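Local coordinates for ribosomal protein uL16 3-hydroxylase (PDB 4CCL) that hydroxylates an arginine side chain of ribosomal protein uL16 as an iron(II)- and 2-oxoglutarate-dependent oxygenase that regulates growth, at residues D291-Y294 and D295-Q299; D349-D353 and P354-A358; L312-D316 and D317-N321. All coordinates share one frame; numbering follows the deposited sequence.

Interaction 1: D291-Y294 and D295-Q299; sequences DEIY and DALKQ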
loop_
_atom_site.group_PDB
_atom_site.type_symbol
_atom_site.label_atom_id
_atom_site.label_comp_id
_atom_site.label_asym_id
_atom_site.label_seq_id
_atom_site.Cartn_x
_atom_site.Cartn_y
_atom_site.Cartn_z
ATOM N N ASP B 291 -22.326 -34.280 9.328
ATOM C CA ASP B 291 -22.703 -35.342 10.253
ATOM C C ASP B 291 -21.755 -36.543 10.250
ATOM O O ASP B 291 -21.790 -37.346 11.175
ATOM C CB ASP B 291 -24.160 -35.783 10.055
ATOM C CG ASP B 291 -24.377 -36.538 8.762
ATOM O OD1 ASP B 291 -23.604 -36.320 7.806
ATOM O OD2 ASP B 291 -25.329 -37.345 8.700
ATOM N N GLU B 292 -20.917 -36.685 9.226
ATOM C CA GLU B 292 -19.892 -37.724 9.305
ATOM C C GLU B 292 -18.663 -37.226 10.058
ATOM O O GLU B 292 -17.839 -38.018 10.499
ATOM C CB GLU B 292 -19.535 -38.330 7.935
ATOM C CG GLU B 292 -18.994 -37.375 6.890
ATOM C CD GLU B 292 -19.782 -37.451 5.597
ATOM O OE1 GLU B 292 -20.999 -37.718 5.668
ATOM O OE2 GLU B 292 -19.191 -37.251 4.514
ATOM N N ILE B 293 -18.561 -35.910 10.216
ATOM C CA ILE B 293 -17.571 -35.317 11.108
ATOM C C ILE B 293 -18.053 -35.430 12.547
ATOM O O ILE B 293 -17.293 -35.827 13.444
ATOM C CB ILE B 293 -17.298 -33.848 10.748
ATOM C CG1 ILE B 293 -16.443 -33.780 9.484
ATOM C CG2 ILE B 293 -16.595 -33.136 11.896
ATOM C CD1 ILE B 293 -16.309 -32.405 8.915
ATOM N N TYR B 294 -19.324 -35.089 12.753
ATOM C CA TYR B 294 -19.981 -35.302 14.038
ATOM C C TYR B 294 -19.783 -36.756 14.448
ATOM O O TYR B 294 -19.283 -37.041 15.538
ATOM C CB TYR B 294 -21.481 -34.988 13.934
ATOM C CG TYR B 294 -22.257 -35.091 15.240
ATOM C CD1 TYR B 294 -22.525 -36.327 15.826
ATOM C CD2 TYR B 294 -22.735 -33.953 15.877
ATOM C CE1 TYR B 294 -23.229 -36.421 17.007
ATOM C CE2 TYR B 294 -23.446 -34.039 17.062
ATOM C CZ TYR B 294 -23.688 -35.277 17.621
ATOM O OH TYR B 294 -24.393 -35.370 18.797
ATOM N N ASP B 295 -20.174 -37.667 13.562
ATOM C CA ASP B 295 -20.086 -39.096 13.833
ATOM C C ASP B 295 -18.651 -39.544 14.075
ATOM O O ASP B 295 -18.378 -40.211 15.070
ATOM C CB ASP B 295 -20.719 -39.914 12.704
ATOM C CG ASP B 295 -22.235 -39.826 12.698
ATOM O OD1 ASP B 295 -22.829 -39.627 13.779
ATOM O OD2 ASP B 295 -22.833 -39.957 11.609
ATOM N N ALA B 296 -17.743 -39.173 13.172
ATOM C CA ALA B 296 -16.332 -39.532 13.313
ATOM C C ALA B 296 -15.793 -39.136 14.678
ATOM O O ALA B 296 -15.148 -39.937 15.352
ATOM C CB ALA B 296 -15.498 -38.885 12.221
ATOM N N LEU B 297 -16.073 -37.904 15.088
ATOM C CA LEU B 297 -15.627 -37.426 16.393
ATOM C C LEU B 297 -16.270 -38.203 17.543
ATOM O O LEU B 297 -15.578 -38.658 18.454
ATOM C CB LEU B 297 -15.897 -35.930 16.539
ATOM C CG LEU B 297 -14.952 -35.033 15.742
ATOM C CD1 LEU B 297 -15.320 -33.573 15.930
ATOM C CD2 LEU B 297 -13.508 -35.286 16.154
ATOM N N LYS B 298 -17.589 -38.362 17.491
ATOM C CA LYS B 298 -18.308 -39.110 18.521
ATOM C C LYS B 298 -17.950 -40.597 18.501
ATOM O O LYS B 298 -18.167 -41.308 19.483
ATOM C CB LYS B 298 -19.819 -38.927 18.367
ATOM C CG LYS B 298 -20.331 -37.586 18.871
ATOM C CD LYS B 298 -20.260 -37.511 20.388
ATOM C CE LYS B 298 -20.441 -36.085 20.887
ATOM N NZ LYS B 298 -21.763 -35.510 20.509
ATOM N N GLN B 299 -17.387 -41.052 17.385
ATOM C CA GLN B 299 -16.988 -42.445 17.226
ATOM C C GLN B 299 -15.622 -42.667 17.865
ATOM O O GLN B 299 -15.120 -43.789 17.909
ATOM C CB GLN B 299 -16.933 -42.803 15.738
ATOM C CG GLN B 299 -16.995 -44.284 15.415
ATOM C CD GLN B 299 -16.927 -44.543 13.921
ATOM O OE1 GLN B 299 -16.570 -43.659 13.143
ATOM N NE2 GLN B 299 -17.273 -45.760 13.514
#

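Interaction 2: D349-D353 and P354-A358; sequences DALED and PSFLA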
loop_
_atom_site.group_PDB
_atom_site.type_symbol
_atom_site.label_atom_id
_atom_site.label_comp_id
_atom_site.label_asym_id
_atom_site.label_seq_id
_atom_site.Cartn_x
_atom_site.Cartn_y
_atom_site.Cartn_z
ATOM N N ASP B 349 -20.421 -28.815 23.808
ATOM C CA ASP B 349 -21.764 -28.762 23.238
ATOM C C ASP B 349 -21.794 -28.145 21.839
ATOM O O ASP B 349 -22.850 -28.074 21.214
ATOM C CB ASP B 349 -22.703 -27.982 24.163
ATOM C CG ASP B 349 -22.951 -28.695 25.479
ATOM O OD1 ASP B 349 -22.930 -29.945 25.493
ATOM O OD2 ASP B 349 -23.169 -28.005 26.499
ATOM N N ALA B 350 -20.636 -27.705 21.356
ATOM C CA ALA B 350 -20.547 -26.988 20.085
ATOM C C ALA B 350 -20.994 -27.814 18.875
ATOM O O ALA B 350 -21.597 -27.278 17.942
ATOM C CB ALA B 350 -19.136 -26.455 19.877
ATOM N N LEU B 351 -20.700 -29.112 18.896
ATOM C CA LEU B 351 -21.041 -30.000 17.785
ATOM C C LEU B 351 -22.548 -30.101 17.547
ATOM O O LEU B 351 -22.988 -30.395 16.434
ATOM C CB LEU B 351 -20.450 -31.398 17.996
ATOM C CG LEU B 351 -18.927 -31.550 18.009
ATOM C CD1 LEU B 351 -18.567 -32.996 18.304
ATOM C CD2 LEU B 351 -18.309 -31.094 16.692
ATOM N N GLU B 352 -23.334 -29.850 18.591
ATOM C CA GLU B 352 -24.788 -29.914 18.491
ATOM C C GLU B 352 -25.326 -28.787 17.610
ATOM O O GLU B 352 -26.325 -28.957 16.913
ATOM C CB GLU B 352 -25.430 -29.860 19.884
ATOM C CG GLU B 352 -24.742 -30.735 20.934
ATOM C CD GLU B 352 -24.613 -32.191 20.513
ATOM O OE1 GLU B 352 -25.540 -32.711 19.855
ATOM O OE2 GLU B 352 -23.587 -32.821 20.852
ATOM N N ASP B 353 -24.651 -27.641 17.645
ATOM C CA ASP B 353 -25.005 -26.493 16.815
ATOM C C ASP B 353 -24.604 -26.773 15.372
ATOM O O ASP B 353 -23.420 -26.927 15.073
ATOM C CB ASP B 353 -24.293 -25.236 17.330
ATOM C CG ASP B 353 -24.727 -23.965 16.611
ATOM O OD1 ASP B 353 -25.447 -24.048 15.595
ATOM O OD2 ASP B 353 -24.332 -22.870 17.066
ATOM N N PRO B 354 -25.596 -26.830 14.470
ATOM C CA PRO B 354 -25.365 -27.108 13.049
ATOM C C PRO B 354 -24.481 -26.057 12.381
ATOM O O PRO B 354 -23.790 -26.373 11.414
ATOM C CB PRO B 354 -26.779 -27.077 12.455
ATOM C CG PRO B 354 -27.677 -27.379 13.602
ATOM C CD PRO B 354 -27.031 -26.722 14.779
ATOM N N SER B 355 -24.495 -24.831 12.893
ATOM C CA SER B 355 -23.646 -23.775 12.349
ATOM C C SER B 355 -22.174 -24.048 12.639
ATOM O O SER B 355 -21.336 -24.000 11.735
ATOM C CB SER B 355 -24.051 -22.409 12.905
ATOM O OG SER B 355 -25.236 -21.939 12.288
ATOM N N PHE B 356 -21.866 -24.332 13.901
ATOM C CA PHE B 356 -20.503 -24.673 14.292
ATOM C C PHE B 356 -20.027 -25.913 13.551
ATOM O O PHE B 356 -18.894 -25.960 13.078
ATOM C CB PHE B 356 -20.392 -24.908 15.801
ATOM C CG PHE B 356 -19.001 -25.267 16.251
ATOM C CD1 PHE B 356 -18.085 -24.276 16.559
ATOM C CD2 PHE B 356 -18.606 -26.593 16.356
ATOM C CE1 PHE B 356 -16.804 -24.598 16.968
ATOM C CE2 PHE B 356 -17.326 -26.922 16.765
ATOM C CZ PHE B 356 -16.424 -25.923 17.069
ATOM N N LEU B 357 -20.896 -26.915 13.468
ATOM C CA LEU B 357 -20.573 -28.152 12.772
ATOM C C LEU B 357 -20.266 -27.860 11.307
ATOM O O LEU B 357 -19.354 -28.447 10.721
ATOM C CB LEU B 357 -21.729 -29.147 12.888
ATOM C CG LEU B 357 -21.468 -30.555 12.355
ATOM C CD1 LEU B 357 -20.242 -31.153 13.030
ATOM C CD2 LEU B 357 -22.685 -31.444 12.559
ATOM N N ALA B 358 -21.025 -26.933 10.729
ATOM C CA ALA B 358 -20.817 -26.513 9.349
ATOM C C ALA B 358 -19.455 -25.849 9.171
ATOM O O ALA B 358 -18.695 -26.209 8.269
ATOM C CB ALA B 358 -21.926 -25.574 8.910
#

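Interaction 3: L312-D316 and D317-N321; sequences LRIGD and DVYAN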
loop_
_atom_site.group_PDB
_atom_site.type_symbol
_atom_site.label_atom_id
_atom_site.label_comp_id
_atom_site.label_asym_id
_atom_site.label_seq_id
_atom_site.Cartn_x
_atom_site.Cartn_y
_atom_site.Cartn_z
ATOM N N LEU B 312 -4.636 -18.165 15.572
ATOM C CA LEU B 312 -4.366 -17.118 16.552
ATOM C C LEU B 312 -5.629 -16.408 17.007
ATOM O O LEU B 312 -6.528 -16.154 16.213
ATOM C CB LEU B 312 -3.383 -16.103 15.973
ATOM C CG LEU B 312 -2.059 -16.714 15.510
ATOM C CD1 LEU B 312 -1.268 -15.731 14.670
ATOM C CD2 LEU B 312 -1.241 -17.191 16.701
ATOM N N ARG B 313 -5.691 -16.083 18.292
ATOM C CA ARG B 313 -6.859 -15.408 18.835
ATOM C C ARG B 313 -6.581 -13.933 19.105
ATOM O O ARG B 313 -5.677 -13.592 19.867
ATOM C CB ARG B 313 -7.332 -16.096 20.118
ATOM C CG ARG B 313 -8.532 -15.425 20.757
ATOM C CD ARG B 313 -8.853 -16.018 22.114
ATOM N NE ARG B 313 -9.646 -17.239 22.017
ATOM C CZ ARG B 313 -10.961 -17.260 21.827
ATOM N NH1 ARG B 313 -11.633 -16.124 21.702
ATOM N NH2 ARG B 313 -11.605 -18.417 21.753
ATOM N N ILE B 314 -7.353 -13.063 18.461
ATOM C CA ILE B 314 -7.307 -11.638 18.756
ATOM C C ILE B 314 -8.685 -11.202 19.231
ATOM O O ILE B 314 -9.644 -11.180 18.458
ATOM C CB ILE B 314 -6.887 -10.812 17.527
ATOM C CG1 ILE B 314 -5.760 -11.524 16.775
ATOM C CG2 ILE B 314 -6.472 -9.407 17.943
ATOM C CD1 ILE B 314 -4.921 -10.613 15.902
ATOM N N GLY B 315 -8.778 -10.844 20.507
ATOM C CA GLY B 315 -10.066 -10.598 21.125
ATOM C C GLY B 315 -10.913 -11.856 21.090
ATOM O O GLY B 315 -10.458 -12.932 21.482
ATOM N N ASP B 316 -12.146 -11.722 20.616
ATOM C CA ASP B 316 -13.065 -12.853 20.524
ATOM C C ASP B 316 -13.076 -13.520 19.147
ATOM O O ASP B 316 -13.851 -14.445 18.906
ATOM C CB ASP B 316 -14.477 -12.429 20.934
ATOM C CG ASP B 316 -14.590 -12.145 22.420
ATOM O OD1 ASP B 316 -14.339 -10.992 22.830
ATOM O OD2 ASP B 316 -14.925 -13.079 23.181
ATOM N N ASP B 317 -12.224 -13.041 18.246
ATOM C CA ASP B 317 -12.139 -13.595 16.899
ATOM C C ASP B 317 -10.940 -14.526 16.787
ATOM O O ASP B 317 -9.878 -14.243 17.344
ATOM C CB ASP B 317 -11.995 -12.471 15.877
ATOM C CG ASP B 317 -12.913 -11.304 16.162
ATOM O OD1 ASP B 317 -14.115 -11.536 16.406
ATOM O OD2 ASP B 317 -12.427 -10.152 16.147
ATOM N N VAL B 318 -11.094 -15.629 16.059
ATOM C CA VAL B 318 -9.952 -16.514 15.840
ATOM C C VAL B 318 -9.571 -16.455 14.359
ATOM O O VAL B 318 -10.402 -16.119 13.530
ATOM C CB VAL B 318 -10.243 -17.948 16.349
ATOM C CG1 VAL B 318 -9.125 -18.905 15.985
ATOM C CG2 VAL B 318 -10.434 -17.933 17.855
ATOM N N TYR B 319 -8.304 -16.687 14.036
ATOM C CA TYR B 319 -7.862 -16.655 12.649
ATOM C C TYR B 319 -7.010 -17.872 12.328
ATOM O O TYR B 319 -5.989 -18.115 12.975
ATOM C CB TYR B 319 -7.080 -15.372 12.358
ATOM C CG TYR B 319 -7.866 -14.104 12.614
ATOM C CD1 TYR B 319 -7.914 -13.538 13.881
ATOM C CD2 TYR B 319 -8.560 -13.475 11.589
ATOM C CE1 TYR B 319 -8.631 -12.382 14.120
ATOM C CE2 TYR B 319 -9.280 -12.317 11.818
ATOM C CZ TYR B 319 -9.312 -11.775 13.086
ATOM O OH TYR B 319 -10.026 -10.622 13.327
ATOM N N ALA B 320 -7.444 -18.639 11.334
ATOM C CA ALA B 320 -6.685 -19.792 10.870
ATOM C C ALA B 320 -6.262 -19.603 9.417
ATOM O O ALA B 320 -7.102 -19.608 8.516
ATOM C CB ALA B 320 -7.511 -21.063 11.018
ATOM N N ASN B 321 -4.957 -19.446 9.203
ATOM C CA ASN B 321 -4.384 -19.336 7.861
ATOM C C ASN B 321 -5.042 -18.241 7.014
ATOM O O ASN B 321 -5.412 -18.461 5.865
ATOM C CB ASN B 321 -4.410 -20.702 7.160
ATOM C CG ASN B 321 -3.659 -20.707 5.839
ATOM O OD1 ASN B 321 -2.449 -20.488 5.797
ATOM N ND2 ASN B 321 -4.377 -20.972 4.753
#

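Interaction 1: D291-Y294 and D295-Q299
Y294 and K298, one helical turn apart, are brought together at a slant by their torsions: the tyrosine ring swings out with CG anti to the backbone N (chi1 -176°), while the lysine chain bends at chi2 (-70°) and again near its end. The lysine methylene CG thus comes within 3.6 Å of Y294 CE1, and its NZ lies 3.1 Å from Y294 OH. Both polar ends also look to E352, whose carboxylate hydrogen-bonds to the tyrosine hydroxyl and forms a long, weak ion pair with the ammonium. A tyrosine suits this place because its ring can lie against L351 and L357 while its hydroxyl stays paired. K298 N donates to Y294 O at 2.9 Å. D295 sets its carboxylate nearly perpendicular to the Y294 ring, with OD1 3.9 Å from CD1. On the inner side, I293 CG2 approaches L297 CD1 at 4.3 Å, and both side chains, with A296, pack on F371. Acidic residues D291 and E292 suit the amino-terminal turn, where they would probably meet the helix dipole favourably; E292 OE2 also accepts from Q289 N. This i to i+4 pattern marks an amphipathic alpha-helix, here in the winged-helix-like region of the ROX family.

Interaction 2: D349-D353 and P354-A358
A350 sets its methyl group over the face of the F356 ring, a CH-pi contact in which CB stands 3.6 Å from the ring centroid and only 14° off the ring normal. Such a small residue lets the ring come close, and both side chains also pack on A332 of the helix 330-338. L351 follows: its side chain crosses that of L357 at a slant, CD2 lying 4.1 Å from CD1 and a little farther from F356 CE2, a branched apolar end that bridges the two residues and continues onto Y294 and L297 of the helix 290-298. E352 reaches to that same helix with its carboxylate. D353 then starts the next helix. Its CG, anti to the backbone N (chi1 -174°), puts D353 OD1 beside the N-H of S355, which it accepts at an N to OD1 distance of 3.0 Å, the donor standing well above the carboxylate plane. Its other oxygen, OD2, is bonded to NE2 of H329, a second partner that fixes the rotation of the group. The backbone O of D353 meanwhile takes the first regular helical bond, from L357 N at 3.0 Å. P354 loses nothing by lacking an N-H, since a first-turn nitrogen has no helical bond to make. D353 is thus the N-cap of helix 354-365 in the winged-helix-like region, its carboxylate capping the N-H of S355, with proline at the first helical position.

Interaction 3: L312-D316 and D317-N321
D317 closes the hairpin turn opposite I314: its N donates to I314 O at 3.2 Å, and I314 N donates back to D317 O at 3.0 Å. Between them G315 and D316 form a type II' turn, whose first corner, at a phi of 61°, is a position glycine adopts easily. The carboxylate of D317 stands beside I314 O, OD2 3.8 Å away, without bonding to it, and the side chain also packs on K265 and K324. Replacing it with an alanine would probably open a gap where the side chain packs on these two lysines. V318 turns to the other side of the hairpin, facing R313 in a non-hydrogen-bonded pair. Its CG2, anti to the carbonyl carbon, sits over the guanidinium, 4.1 Å from R313 CZ; a branched apolar residue thus covers one face, while the edges carry the polar contacts. At one edge R313 NH1 makes a weak bond to G315 O, while NE is held in a salt bridge by D334; a sulfate, probably from the crystallisation liquor, lies about 3 Å from the R313 side chain. Y319 returns to the side of I314, whose CG1 meets ring atom CE1 at 4.0 Å, the two side chains crossing at about a right angle. Its backbone pairs with L312, Y319 N donating to L312 O at 2.9 Å and Y319 O accepting from L312 N. The hairpin lies between helices: I314 and L312 pack on helix 263-272, R313 and V318 on L333 of helix 330-338. Strand 323-325 extends the sheet beyond strand 317-320, V318 bonding to I325.

In the fold
Interactions 1 and 2 meet directly, sharing a seam of apolar and polar groups between helix 290-298 and the start of helix 354-365. Both are partly buried, pairing an apolar inner side with charged or polar groups at the surface; interaction 1 rests on repeating bonds within a helix, interaction 2 on a cap and an alanine-on-ring contact. Interaction 3 is the most buried of the three, a hairpin of strand pairing about 9 Å from interaction 2 at the nearest atoms and also touching the second subunit. Helix 330-338 packs against both interactions 2 and 3, and all three belong to the winged-helix-like region, away from the catalytic iron site.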